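Local coordinates for CAMK/CAMK2 protein kinase (PDB 5IG1) that probably catalyses the ATP-dependent phosphorylation of serine and threonine residues in proteins under calcium/calmodulin control, this chain carrying its kinase domain, at residues A[199-204]-A[254-259]; A[182-187]-A[205-210]; A[247-252]-A[273-278]; A[213-218]-A[240-245]; A[173-178]-A[193-198]. One frame throughout, in Å; residues are numbered along the deposited sequence.

Contact 1. Residues A[199-204]-A[254-259]; sequences VDVWAC and KAMLEP
Leu257 lays its CD2 methyl over one face of the Trp202 indole, 3.5 Å from the centroid of the six-membered ring and 10° off its normal, a CH-pi contact with the side chains crossing at about a right angle. With CG anti to the backbone N (chi1 -180°), Trp202 reaches the indole out to the chain leaving helix 247-256, and its far rim meets backbone: Trp202 CZ3 is 3.3 Å from Leu257 O, and Glu258 O lies at the ring edge. Trp202 CA approaches Met256 O at 3.6 Å in a CA-H...O contact. Met256, its chain extended beyond CG, runs along helix 198-213, with CB 4.1 Å from Val201 CG1 and SD 4.2 Å from Cys204 CB. No hydrogen bond crosses here; mainly apolar packing joins the segments, as between helices F and H of a kinase C-lobe. Around this buried seam, Leu270 of helix 267-271 touches Val201 and Met256, helix 115-134 backs Cys204, and Pro187 of helix 187-190 meets Trp202.

Contact 2. Residues A[182-187]-A[205-210]; sequences PGYLSP and GVILYI
This is an apolar loop-on-helix contact inside the C-lobe, where the end of the activation segment, residues 182-187, rests against the middle of helix 198-213. The evidence is a set of carbon contacts made mostly by one ring, with no hydrogen bond across. Tyr184 CD2 sits 3.5 Å from Val206 CG1, which a chi1 of -177° holds anti to the backbone N and so turned to the loop, and the same methyl also reaches Gly183 O at 3.7 Å. One helical turn further on, Ile210 sends CD1 to the edge of the Tyr184 ring, 3.8 Å from Tyr184 CE2, its side chain crossing the ring at about a right angle. Ile207 adds a longer touch, CG1 to Tyr184 CE2 at 4.2 Å. In sequence and position the loop corresponds to the P+1 loop of protein kinases, leading into a Ser-Pro-Glu version of the APE motif, and helix 198-213 to helix F, the central helix of the lobe. A short 3-10 turn shapes the loop, Leu185 N bonding Pro182 O at 3.2 Å. Tyr184 also touches Pro144 of the catalytic loop, while Pro182 and Leu185 pack on helix 223-231.

Contact 3. Residues A[247-252]-A[273-278]; sequences TAAKEL and HPWIAR
Leu252 parts its two methyls between His273 and Trp275, the first and third residues of the sequence His-Pro-Trp-Ile, which matches the His-x-aromatic-hydrophobic motif of protein kinases. It slides past His273 in the opposite direction, placing CD1 over one imidazole face, 3.6 Å from the ring centroid and 20° off the normal; Pro274 CD lies over the opposite face. The leucine side chain crosses Trp275 at about a right angle, its other branch placing CD2 3.5 Å from Trp275 CE3 and 3.7 Å from Ile276 CG1. The indole takes Ala249 CB over a face, 3.8 Å from the five-membered ring centroid. With CG anti to the backbone N (chi1 -173°), His273 can both meet Leu252 and N-cap helix 274-277, its ND1 accepting from Trp275 N at 3.0 Å and 157°. An alanine in place of His273 would probably leave Trp275 N without its capping acceptor and strip Leu252 CD1 of the ring it covers. The indole NE1 is hydrogen-bonded to Glu115 OE1 of helix 115-134.

Contact 4. Residues A[213-218]-A[240-245]; sequences VGYPPF and PEWDSV
Val213 sets CG1 over one face of the Trp242 indole, 3.5 Å from the centroid of the five-membered ring and 22° off its normal, while CG2 is 3.6 Å from Trp242 CZ2. The same CG2 lies over a face of the Tyr215 ring, whose CG stands between its backbone N and carbonyl carbon, bringing the ring back beside Val213. Tyr215 OH donates to Glu241 OE1 at 2.6 Å, meeting it from above the carboxylate plane, with ring and carboxylate turned 85° apart. Trp242 NE1 gives the hydroxyl a weak bond, 3.0 Å to Tyr215 OH and bent to 126°. Further out, Tyr209 and Phe237 meet the indole with their rings, and Glu241 O accepts from Arg287. With a serine in place of Trp242, Val213 would probably face a gap and the Tyr215 hydroxyl would lose its weak donor. Gly214, with positive phi, ends helix 198-213. The contact ties the turn after helix F to the loop between helices G and H in the C-lobe of the kinase fold.

Contact 5. Residues A[173-178]-A[193-198]; sequences PTYFGF and VPYDTA
Phe176 and Tyr195 form the apolar centre, Phe176 CD2 lying 3.7 Å from Tyr195 CE1 with the ring planes at 58°, an oblique pairing. Tyr175 adds CD1 at 4.2 Å from Tyr195 CE2, and the two prolines meet farther out, Pro173 CB to Pro194 CB at 4.3 Å. Around these carbons the backbones make a single antiparallel bridge, a hydrogen-bonded pair: Thr174 N donates to Tyr195 O at 2.9 Å, tilted slightly from the carbonyl plane, and Tyr195 N returns the bond to Thr174 O at 3.0 Å from well above its plane. Tyr195 CG stands between its backbone N and carbonyl carbon (chi1 50°), which folds the ring back along 173-178. Its OH donates to Gly177 O at 2.5 Å, in the carbonyl plane and on a lone pair. Arg140, from the His-Arg-Asp motif of the catalytic loop, is hydrogen-bonded to that same hydroxyl. A largely buried phenol thus has two polar partners, consistent with Tyr195, just before helix 198-213, linking the activation segment to the catalytic loop.

All five contacts lie in the helical C-lobe of the kinase domain. Contacts 1 and 2 lie on helix 198-213, with centres about 7 Å apart; contact 5 ends at the start of that helix, contact 4 begins at its last residue, and contact 3 joins through helix 247-256, which it shares with contact 1, their centres about 14 Å apart. Segments of contacts 1 and 2 alternate along the chain, as do those of contacts 2 and 5, so the activation segment is interleaved with the chain leading into and along helix 198-213. Contact 4 is nested in the loop that contact 1 closes. Contact 5 closes before contacts 1, 3 and 4 open, its centre about 29 Å from that of contact 4.

Contact 1. Residues A[199-204]-A[254-259]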
# COMPACT_ATOMS: atom_id res chain seq x y z
N VAL A 199 -10.27 7.84 -2.75
CA VAL A 199 -8.99 7.82 -3.47
C VAL A 199 -8.29 6.49 -3.26
O VAL A 199 -7.78 5.88 -4.21
CB VAL A 199 -8.11 9.03 -3.07
CG1 VAL A 199 -8.89 10.32 -3.23
CG2 VAL A 199 -7.60 8.93 -1.67
N ASP A 200 -8.29 5.98 -2.02
CA ASP A 200 -7.73 4.66 -1.78
C ASP A 200 -8.39 3.62 -2.67
O ASP A 200 -7.70 2.82 -3.32
CB ASP A 200 -7.87 4.29 -0.30
CG ASP A 200 -6.92 5.07 0.58
OD1 ASP A 200 -5.92 5.59 0.05
OD2 ASP A 200 -7.17 5.17 1.81
N VAL A 201 -9.72 3.65 -2.75
CA VAL A 201 -10.43 2.70 -3.62
C VAL A 201 -9.88 2.77 -5.04
O VAL A 201 -9.61 1.74 -5.67
CB VAL A 201 -11.94 2.97 -3.59
CG1 VAL A 201 -12.63 2.17 -4.69
CG2 VAL A 201 -12.52 2.61 -2.23
N TRP A 202 -9.66 3.99 -5.53
CA TRP A 202 -9.08 4.15 -6.86
C TRP A 202 -7.78 3.36 -6.97
O TRP A 202 -7.63 2.53 -7.87
CB TRP A 202 -8.86 5.63 -7.17
CG TRP A 202 -8.27 5.84 -8.52
CD1 TRP A 202 -6.95 5.87 -8.84
CD2 TRP A 202 -8.99 6.05 -9.74
NE1 TRP A 202 -6.79 6.08 -10.19
CE2 TRP A 202 -8.03 6.20 -10.76
CE3 TRP A 202 -10.34 6.13 -10.06
CZ2 TRP A 202 -8.39 6.43 -12.09
CZ3 TRP A 202 -10.70 6.36 -11.38
CH2 TRP A 202 -9.73 6.50 -12.38
N ALA A 203 -6.85 3.60 -6.04
CA ALA A 203 -5.58 2.88 -6.10
C ALA A 203 -5.82 1.38 -6.12
O ALA A 203 -5.17 0.66 -6.90
CB ALA A 203 -4.70 3.27 -4.91
N CYS A 204 -6.77 0.89 -5.32
CA CYS A 204 -7.03 -0.55 -5.30
C CYS A 204 -7.38 -1.04 -6.69
O CYS A 204 -6.83 -2.05 -7.16
CB CYS A 204 -8.14 -0.87 -4.30
SG CYS A 204 -7.60 -0.86 -2.60
N LYS A 254 -13.88 -1.72 -13.13
CA LYS A 254 -14.65 -0.60 -13.66
C LYS A 254 -15.28 0.21 -12.53
O LYS A 254 -15.34 1.44 -12.60
CB LYS A 254 -15.72 -1.09 -14.63
CG LYS A 254 -15.21 -1.41 -16.03
CD LYS A 254 -15.15 -0.17 -16.92
CE LYS A 254 -14.62 -0.52 -18.31
NZ LYS A 254 -14.31 0.70 -19.10
N ALA A 255 -15.74 -0.48 -11.48
CA ALA A 255 -16.36 0.22 -10.36
C ALA A 255 -15.33 0.93 -9.51
O ALA A 255 -15.52 2.09 -9.13
CB ALA A 255 -17.17 -0.76 -9.51
N MET A 256 -14.22 0.26 -9.20
CA MET A 256 -13.16 0.88 -8.42
C MET A 256 -12.53 2.06 -9.15
O MET A 256 -12.02 2.98 -8.51
CB MET A 256 -12.08 -0.15 -8.07
CG MET A 256 -12.54 -1.24 -7.13
SD MET A 256 -11.19 -2.36 -6.73
CE MET A 256 -12.01 -3.48 -5.61
N LEU A 257 -12.54 2.04 -10.48
CA LEU A 257 -12.01 3.14 -11.28
C LEU A 257 -13.10 4.06 -11.79
O LEU A 257 -13.05 4.55 -12.92
CB LEU A 257 -11.19 2.59 -12.45
CG LEU A 257 -9.91 1.85 -12.06
CD1 LEU A 257 -9.18 1.34 -13.30
CD2 LEU A 257 -9.01 2.76 -11.23
N GLU A 258 -14.11 4.32 -10.97
CA GLU A 258 -15.14 5.29 -11.33
C GLU A 258 -14.56 6.70 -11.23
O GLU A 258 -14.06 7.09 -10.17
CB GLU A 258 -16.35 5.14 -10.42
CG GLU A 258 -17.34 6.30 -10.51
CD GLU A 258 -18.08 6.33 -11.83
OE1 GLU A 258 -18.15 5.29 -12.51
OE2 GLU A 258 -18.60 7.41 -12.19
N PRO A 259 -14.64 7.50 -12.30
CA PRO A 259 -13.99 8.83 -12.27
C PRO A 259 -14.56 9.77 -11.22
O PRO A 259 -13.86 10.72 -10.83
CB PRO A 259 -14.22 9.37 -13.69
CG PRO A 259 -14.63 8.19 -14.51
CD PRO A 259 -15.31 7.24 -13.58

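Contact 2. Residues A[182-187]-A[205-210]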
# COMPACT_ATOMS: atom_id res chain seq x y z
N PRO A 182 2.29 8.82 -9.11
CA PRO A 182 1.44 9.24 -10.24
C PRO A 182 0.57 8.15 -10.83
O PRO A 182 -0.61 8.41 -11.13
CB PRO A 182 2.48 9.75 -11.25
CG PRO A 182 3.63 10.19 -10.41
CD PRO A 182 3.70 9.20 -9.30
N GLY A 183 1.09 6.94 -11.01
CA GLY A 183 0.30 5.87 -11.59
C GLY A 183 -0.96 5.52 -10.82
O GLY A 183 -1.93 5.05 -11.42
N TYR A 184 -0.97 5.74 -9.51
CA TYR A 184 -2.11 5.36 -8.68
C TYR A 184 -2.93 6.56 -8.23
O TYR A 184 -3.88 6.39 -7.45
CB TYR A 184 -1.63 4.54 -7.48
CG TYR A 184 -0.65 3.47 -7.91
CD1 TYR A 184 0.70 3.76 -8.05
CD2 TYR A 184 -1.07 2.18 -8.21
CE1 TYR A 184 1.59 2.80 -8.45
CE2 TYR A 184 -0.17 1.21 -8.62
CZ TYR A 184 1.16 1.53 -8.74
OH TYR A 184 2.07 0.59 -9.15
N LEU A 185 -2.62 7.75 -8.73
CA LEU A 185 -3.35 8.95 -8.32
C LEU A 185 -4.80 8.88 -8.76
O LEU A 185 -5.12 8.46 -9.87
CB LEU A 185 -2.69 10.19 -8.90
CG LEU A 185 -1.38 10.62 -8.24
CD1 LEU A 185 -0.75 11.77 -8.97
CD2 LEU A 185 -1.66 10.98 -6.80
N SER A 186 -5.69 9.29 -7.87
CA SER A 186 -7.10 9.39 -8.19
C SER A 186 -7.37 10.65 -9.00
O SER A 186 -6.64 11.64 -8.88
CB SER A 186 -7.93 9.41 -6.92
OG SER A 186 -7.21 10.06 -5.89
N PRO A 187 -8.40 10.63 -9.85
CA PRO A 187 -8.69 11.84 -10.65
C PRO A 187 -8.97 13.05 -9.78
O PRO A 187 -8.55 14.17 -10.11
CB PRO A 187 -9.91 11.42 -11.48
CG PRO A 187 -9.97 9.94 -11.40
CD PRO A 187 -9.42 9.59 -10.06
N GLY A 205 -8.26 -0.32 -7.39
CA GLY A 205 -8.56 -0.63 -8.77
C GLY A 205 -7.30 -0.76 -9.59
O GLY A 205 -7.05 -1.82 -10.18
N VAL A 206 -6.46 0.28 -9.56
CA VAL A 206 -5.22 0.25 -10.32
C VAL A 206 -4.39 -0.95 -9.91
O VAL A 206 -3.78 -1.61 -10.75
CB VAL A 206 -4.45 1.57 -10.13
CG1 VAL A 206 -3.20 1.58 -10.98
CG2 VAL A 206 -5.35 2.75 -10.47
N ILE A 207 -4.37 -1.25 -8.61
CA ILE A 207 -3.60 -2.39 -8.13
C ILE A 207 -4.23 -3.69 -8.62
O ILE A 207 -3.54 -4.58 -9.14
CB ILE A 207 -3.52 -2.35 -6.59
CG1 ILE A 207 -2.65 -1.17 -6.14
CG2 ILE A 207 -3.00 -3.66 -6.02
CD1 ILE A 207 -2.71 -0.94 -4.66
N LEU A 208 -5.55 -3.80 -8.49
CA LEU A 208 -6.23 -5.03 -8.88
C LEU A 208 -5.99 -5.34 -10.35
O LEU A 208 -5.60 -6.46 -10.70
CB LEU A 208 -7.73 -4.91 -8.57
CG LEU A 208 -8.63 -6.05 -9.04
CD1 LEU A 208 -8.07 -7.40 -8.60
CD2 LEU A 208 -10.05 -5.86 -8.53
N TYR A 209 -6.17 -4.34 -11.21
CA TYR A 209 -5.79 -4.42 -12.62
C TYR A 209 -4.43 -5.07 -12.79
O TYR A 209 -4.30 -6.09 -13.48
CB TYR A 209 -5.80 -3.01 -13.21
CG TYR A 209 -5.76 -2.91 -14.71
CD1 TYR A 209 -4.57 -3.03 -15.41
CD2 TYR A 209 -6.92 -2.66 -15.44
CE1 TYR A 209 -4.53 -2.91 -16.79
CE2 TYR A 209 -6.88 -2.54 -16.81
CZ TYR A 209 -5.69 -2.68 -17.48
OH TYR A 209 -5.65 -2.57 -18.85
N ILE A 210 -3.41 -4.52 -12.13
CA ILE A 210 -2.07 -5.10 -12.25
C ILE A 210 -2.09 -6.56 -11.82
O ILE A 210 -1.66 -7.45 -12.56
CB ILE A 210 -1.06 -4.28 -11.43
CG1 ILE A 210 -1.16 -2.80 -11.82
CG2 ILE A 210 0.34 -4.78 -11.70
CD1 ILE A 210 -0.41 -1.87 -10.90

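Contact 3. Residues A[247-252]-A[273-278]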
# COMPACT_ATOMS: atom_id res chain seq x y z
N THR A 247 -15.62 -11.63 -16.13
CA THR A 247 -16.29 -10.34 -16.21
C THR A 247 -16.56 -9.77 -14.83
O THR A 247 -16.73 -8.56 -14.70
CB THR A 247 -17.60 -10.44 -16.99
OG1 THR A 247 -18.48 -11.35 -16.33
CG2 THR A 247 -17.34 -10.92 -18.42
N ALA A 248 -16.59 -10.61 -13.79
CA ALA A 248 -16.76 -10.10 -12.44
C ALA A 248 -15.59 -9.22 -12.04
O ALA A 248 -15.77 -8.12 -11.51
CB ALA A 248 -16.91 -11.26 -11.45
N ALA A 249 -14.36 -9.69 -12.31
CA ALA A 249 -13.19 -8.87 -12.02
C ALA A 249 -13.20 -7.59 -12.85
O ALA A 249 -12.94 -6.50 -12.33
CB ALA A 249 -11.92 -9.68 -12.28
N LYS A 250 -13.52 -7.71 -14.15
CA LYS A 250 -13.57 -6.53 -15.01
C LYS A 250 -14.55 -5.50 -14.47
O LYS A 250 -14.24 -4.30 -14.41
CB LYS A 250 -13.95 -6.92 -16.44
CG LYS A 250 -12.98 -7.86 -17.14
CD LYS A 250 -13.19 -7.79 -18.65
CE LYS A 250 -12.66 -9.02 -19.37
NZ LYS A 250 -13.64 -10.14 -19.39
N GLU A 251 -15.75 -5.95 -14.09
CA GLU A 251 -16.74 -5.03 -13.55
C GLU A 251 -16.28 -4.44 -12.22
O GLU A 251 -16.52 -3.25 -11.95
CB GLU A 251 -18.08 -5.76 -13.38
CG GLU A 251 -18.77 -6.08 -14.69
CD GLU A 251 -19.99 -6.97 -14.52
OE1 GLU A 251 -20.33 -7.28 -13.36
OE2 GLU A 251 -20.59 -7.36 -15.54
N LEU A 252 -15.61 -5.24 -11.40
CA LEU A 252 -15.10 -4.73 -10.13
C LEU A 252 -14.09 -3.61 -10.35
O LEU A 252 -14.11 -2.59 -9.66
CB LEU A 252 -14.48 -5.87 -9.31
CG LEU A 252 -13.97 -5.49 -7.92
CD1 LEU A 252 -15.09 -4.87 -7.10
CD2 LEU A 252 -13.37 -6.68 -7.18
N HIS A 273 -18.55 -7.43 -2.73
CA HIS A 273 -18.64 -7.73 -4.16
C HIS A 273 -18.41 -9.22 -4.38
O HIS A 273 -17.55 -9.83 -3.73
CB HIS A 273 -17.62 -6.91 -4.94
CG HIS A 273 -17.75 -7.03 -6.43
ND1 HIS A 273 -17.29 -8.12 -7.14
CD2 HIS A 273 -18.29 -6.19 -7.35
CE1 HIS A 273 -17.54 -7.95 -8.42
NE2 HIS A 273 -18.14 -6.79 -8.58
N PRO A 274 -19.16 -9.85 -5.30
CA PRO A 274 -19.04 -11.31 -5.47
C PRO A 274 -17.62 -11.77 -5.78
O PRO A 274 -17.22 -12.85 -5.32
CB PRO A 274 -20.01 -11.62 -6.62
CG PRO A 274 -20.28 -10.31 -7.28
CD PRO A 274 -20.18 -9.27 -6.19
N TRP A 275 -16.85 -10.98 -6.53
CA TRP A 275 -15.48 -11.38 -6.84
C TRP A 275 -14.58 -11.39 -5.62
O TRP A 275 -13.52 -12.03 -5.64
CB TRP A 275 -14.90 -10.46 -7.92
CG TRP A 275 -13.63 -10.98 -8.53
CD1 TRP A 275 -13.52 -11.86 -9.57
CD2 TRP A 275 -12.29 -10.64 -8.15
NE1 TRP A 275 -12.20 -12.09 -9.86
CE2 TRP A 275 -11.42 -11.36 -9.00
CE3 TRP A 275 -11.74 -9.81 -7.17
CZ2 TRP A 275 -10.04 -11.28 -8.89
CZ3 TRP A 275 -10.37 -9.72 -7.07
CH2 TRP A 275 -9.53 -10.45 -7.92
N ILE A 276 -14.98 -10.71 -4.54
CA ILE A 276 -14.18 -10.63 -3.32
C ILE A 276 -14.72 -11.56 -2.23
O ILE A 276 -13.96 -12.22 -1.54
CB ILE A 276 -14.13 -9.17 -2.81
CG1 ILE A 276 -13.49 -8.25 -3.84
CG2 ILE A 276 -13.36 -9.10 -1.50
CD1 ILE A 276 -11.99 -8.33 -3.89
N ALA A 277 -16.05 -11.61 -2.08
CA ALA A 277 -16.66 -12.34 -0.97
C ALA A 277 -16.94 -13.80 -1.28
O ALA A 277 -16.94 -14.63 -0.37
CB ALA A 277 -17.97 -11.66 -0.57
N ARG A 278 -17.18 -14.13 -2.55
CA ARG A 278 -17.46 -15.51 -2.95
C ARG A 278 -16.18 -16.17 -3.41
O ARG A 278 -15.48 -15.66 -4.29
CB ARG A 278 -18.52 -15.54 -4.04
CG ARG A 278 -19.92 -15.17 -3.56
CD ARG A 278 -20.51 -16.29 -2.72
NE ARG A 278 -21.77 -15.90 -2.10
CZ ARG A 278 -22.95 -15.92 -2.71
NH1 ARG A 278 -23.04 -16.31 -3.98
NH2 ARG A 278 -24.05 -15.55 -2.06

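Contact 4. Residues A[213-218]-A[240-245]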
# COMPACT_ATOMS: atom_id res chain seq x y z
N VAL A 213 -3.21 -8.72 -14.77
CA VAL A 213 -2.53 -8.79 -16.07
C VAL A 213 -1.07 -8.41 -16.01
O VAL A 213 -0.34 -8.68 -16.99
CB VAL A 213 -3.25 -7.93 -17.14
CG1 VAL A 213 -4.62 -8.54 -17.51
CG2 VAL A 213 -3.41 -6.48 -16.67
N GLY A 214 -0.56 -7.75 -14.97
CA GLY A 214 0.85 -7.49 -14.87
C GLY A 214 1.31 -6.16 -15.39
O GLY A 214 2.52 -5.90 -15.38
N TYR A 215 0.41 -5.29 -15.84
CA TYR A 215 0.75 -3.96 -16.32
C TYR A 215 -0.32 -2.99 -15.84
O TYR A 215 -1.46 -3.41 -15.60
CB TYR A 215 0.87 -3.91 -17.85
CG TYR A 215 -0.37 -4.35 -18.59
CD1 TYR A 215 -1.37 -3.45 -18.91
CD2 TYR A 215 -0.52 -5.67 -19.01
CE1 TYR A 215 -2.49 -3.84 -19.60
CE2 TYR A 215 -1.64 -6.07 -19.70
CZ TYR A 215 -2.63 -5.15 -19.99
OH TYR A 215 -3.74 -5.55 -20.68
N PRO A 216 0.03 -1.72 -15.66
CA PRO A 216 -0.93 -0.77 -15.10
C PRO A 216 -1.92 -0.30 -16.15
O PRO A 216 -1.61 -0.32 -17.35
CB PRO A 216 -0.04 0.38 -14.62
CG PRO A 216 1.13 0.33 -15.56
CD PRO A 216 1.34 -1.11 -15.90
N PRO A 217 -3.12 0.13 -15.74
CA PRO A 217 -4.06 0.67 -16.74
C PRO A 217 -3.67 2.04 -17.24
O PRO A 217 -3.97 2.37 -18.40
CB PRO A 217 -5.39 0.70 -15.97
CG PRO A 217 -4.98 0.90 -14.55
CD PRO A 217 -3.68 0.14 -14.38
N PHE A 218 -3.03 2.85 -16.42
CA PHE A 218 -2.56 4.18 -16.81
C PHE A 218 -1.04 4.14 -16.78
O PHE A 218 -0.43 4.14 -15.71
CB PHE A 218 -3.13 5.25 -15.89
CG PHE A 218 -4.57 5.05 -15.52
CD1 PHE A 218 -5.57 5.31 -16.44
CD2 PHE A 218 -4.92 4.60 -14.27
CE1 PHE A 218 -6.90 5.12 -16.11
CE2 PHE A 218 -6.25 4.41 -13.92
CZ PHE A 218 -7.24 4.68 -14.84
N PRO A 240 -5.12 -10.25 -25.87
CA PRO A 240 -5.85 -11.42 -25.39
C PRO A 240 -5.81 -11.61 -23.88
O PRO A 240 -6.49 -12.50 -23.37
CB PRO A 240 -5.11 -12.57 -26.07
CG PRO A 240 -3.70 -12.11 -26.04
CD PRO A 240 -3.74 -10.60 -26.24
N GLU A 241 -5.02 -10.79 -23.17
CA GLU A 241 -4.81 -11.01 -21.74
C GLU A 241 -6.14 -11.01 -20.99
O GLU A 241 -6.38 -11.88 -20.15
CB GLU A 241 -3.88 -9.93 -21.17
CG GLU A 241 -2.66 -9.64 -22.03
CD GLU A 241 -2.77 -8.33 -22.78
OE1 GLU A 241 -3.58 -7.48 -22.36
OE2 GLU A 241 -2.06 -8.16 -23.79
N TRP A 242 -7.01 -10.06 -21.30
CA TRP A 242 -8.25 -9.89 -20.56
C TRP A 242 -9.37 -10.80 -21.03
O TRP A 242 -10.41 -10.87 -20.36
CB TRP A 242 -8.71 -8.44 -20.67
CG TRP A 242 -7.90 -7.53 -19.83
CD1 TRP A 242 -6.84 -6.78 -20.23
CD2 TRP A 242 -8.06 -7.30 -18.43
NE1 TRP A 242 -6.33 -6.07 -19.16
CE2 TRP A 242 -7.07 -6.37 -18.05
CE3 TRP A 242 -8.96 -7.77 -17.47
CZ2 TRP A 242 -6.95 -5.92 -16.75
CZ3 TRP A 242 -8.84 -7.31 -16.18
CH2 TRP A 242 -7.84 -6.40 -15.83
N ASP A 243 -9.20 -11.50 -22.15
CA ASP A 243 -10.24 -12.41 -22.62
C ASP A 243 -10.42 -13.58 -21.67
O ASP A 243 -11.52 -14.15 -21.59
CB ASP A 243 -9.91 -12.89 -24.02
CG ASP A 243 -9.77 -11.75 -25.00
OD1 ASP A 243 -10.32 -10.67 -24.72
OD2 ASP A 243 -9.11 -11.94 -26.04
N SER A 244 -9.37 -13.96 -20.94
CA SER A 244 -9.45 -15.05 -19.97
C SER A 244 -9.67 -14.55 -18.55
O SER A 244 -9.41 -15.29 -17.60
CB SER A 244 -8.18 -15.91 -20.04
OG SER A 244 -7.02 -15.12 -19.88
N VAL A 245 -10.13 -13.31 -18.39
CA VAL A 245 -10.46 -12.76 -17.08
C VAL A 245 -11.97 -12.81 -16.90
O VAL A 245 -12.72 -12.60 -17.86
CB VAL A 245 -9.92 -11.32 -16.91
CG1 VAL A 245 -10.47 -10.69 -15.63
CG2 VAL A 245 -8.42 -11.33 -16.86

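Contact 5. Residues A[173-178]-A[193-198]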
# COMPACT_ATOMS: atom_id res chain seq x y z
N PRO A 173 -15.36 15.27 2.47
CA PRO A 173 -14.35 15.58 1.45
C PRO A 173 -13.57 16.85 1.75
O PRO A 173 -14.15 17.93 1.91
CB PRO A 173 -15.17 15.71 0.17
CG PRO A 173 -16.35 14.84 0.41
CD PRO A 173 -16.67 14.96 1.87
N THR A 174 -12.25 16.72 1.83
CA THR A 174 -11.37 17.81 2.23
C THR A 174 -10.11 17.77 1.38
O THR A 174 -9.67 16.70 0.96
CB THR A 174 -11.02 17.70 3.73
OG1 THR A 174 -12.22 17.61 4.50
CG2 THR A 174 -10.24 18.92 4.19
N TYR A 175 -9.54 18.95 1.11
CA TYR A 175 -8.28 19.01 0.38
C TYR A 175 -7.14 18.73 1.35
O TYR A 175 -6.96 19.46 2.33
CB TYR A 175 -8.09 20.37 -0.29
CG TYR A 175 -6.90 20.41 -1.23
CD1 TYR A 175 -6.79 19.51 -2.28
CD2 TYR A 175 -5.88 21.33 -1.05
CE1 TYR A 175 -5.70 19.53 -3.14
CE2 TYR A 175 -4.78 21.36 -1.91
CZ TYR A 175 -4.70 20.45 -2.95
OH TYR A 175 -3.62 20.47 -3.81
N PHE A 176 -6.36 17.69 1.06
CA PHE A 176 -5.20 17.33 1.86
C PHE A 176 -3.89 17.57 1.12
O PHE A 176 -2.82 17.21 1.63
CB PHE A 176 -5.29 15.87 2.30
CG PHE A 176 -6.50 15.56 3.13
CD1 PHE A 176 -6.49 15.78 4.49
CD2 PHE A 176 -7.64 15.05 2.54
CE1 PHE A 176 -7.61 15.50 5.26
CE2 PHE A 176 -8.76 14.76 3.30
CZ PHE A 176 -8.74 14.99 4.66
N GLY A 177 -3.95 18.17 -0.07
CA GLY A 177 -2.78 18.39 -0.89
C GLY A 177 -2.66 17.36 -2.00
O GLY A 177 -3.38 16.36 -2.06
N PHE A 178 -1.72 17.62 -2.90
CA PHE A 178 -1.45 16.74 -4.03
C PHE A 178 -0.30 15.82 -3.63
O PHE A 178 0.86 16.23 -3.61
CB PHE A 178 -1.12 17.56 -5.28
CG PHE A 178 -0.81 16.72 -6.49
CD1 PHE A 178 -1.82 16.31 -7.35
CD2 PHE A 178 0.49 16.34 -6.77
CE1 PHE A 178 -1.53 15.54 -8.46
CE2 PHE A 178 0.78 15.57 -7.87
CZ PHE A 178 -0.23 15.18 -8.72
N VAL A 193 -9.16 18.82 -6.13
CA VAL A 193 -10.43 19.12 -5.49
C VAL A 193 -10.44 18.40 -4.15
O VAL A 193 -9.63 17.49 -3.95
CB VAL A 193 -11.62 18.70 -6.37
CG1 VAL A 193 -11.49 19.30 -7.76
CG2 VAL A 193 -11.70 17.18 -6.46
N PRO A 194 -11.30 18.79 -3.20
CA PRO A 194 -11.37 18.04 -1.94
C PRO A 194 -11.72 16.58 -2.20
O PRO A 194 -12.59 16.27 -3.01
CB PRO A 194 -12.47 18.76 -1.16
CG PRO A 194 -12.46 20.14 -1.71
CD PRO A 194 -12.15 19.99 -3.17
N TYR A 195 -11.02 15.69 -1.50
CA TYR A 195 -11.22 14.26 -1.70
C TYR A 195 -11.41 13.57 -0.36
O TYR A 195 -11.47 14.20 0.70
CB TYR A 195 -10.05 13.65 -2.49
CG TYR A 195 -8.67 13.97 -1.99
CD1 TYR A 195 -8.04 13.14 -1.07
CD2 TYR A 195 -7.96 15.06 -2.48
CE1 TYR A 195 -6.75 13.41 -0.63
CE2 TYR A 195 -6.68 15.35 -2.04
CZ TYR A 195 -6.08 14.51 -1.12
OH TYR A 195 -4.80 14.78 -0.68
N ASP A 196 -11.53 12.25 -0.41
CA ASP A 196 -11.94 11.46 0.75
C ASP A 196 -11.32 10.07 0.62
O ASP A 196 -10.33 9.87 -0.09
CB ASP A 196 -13.47 11.43 0.86
CG ASP A 196 -14.14 10.83 -0.37
OD1 ASP A 196 -13.59 10.96 -1.49
OD2 ASP A 196 -15.23 10.23 -0.22
N THR A 197 -11.91 9.09 1.31
CA THR A 197 -11.39 7.73 1.29
C THR A 197 -11.47 7.10 -0.10
O THR A 197 -10.70 6.18 -0.39
CB THR A 197 -12.14 6.83 2.28
OG1 THR A 197 -13.52 6.74 1.89
CG2 THR A 197 -12.04 7.39 3.69
N ALA A 198 -12.37 7.58 -0.96
CA ALA A 198 -12.53 7.00 -2.29
C ALA A 198 -11.20 6.93 -3.05
O ALA A 198 -11.02 6.05 -3.89
CB ALA A 198 -13.55 7.79 -3.10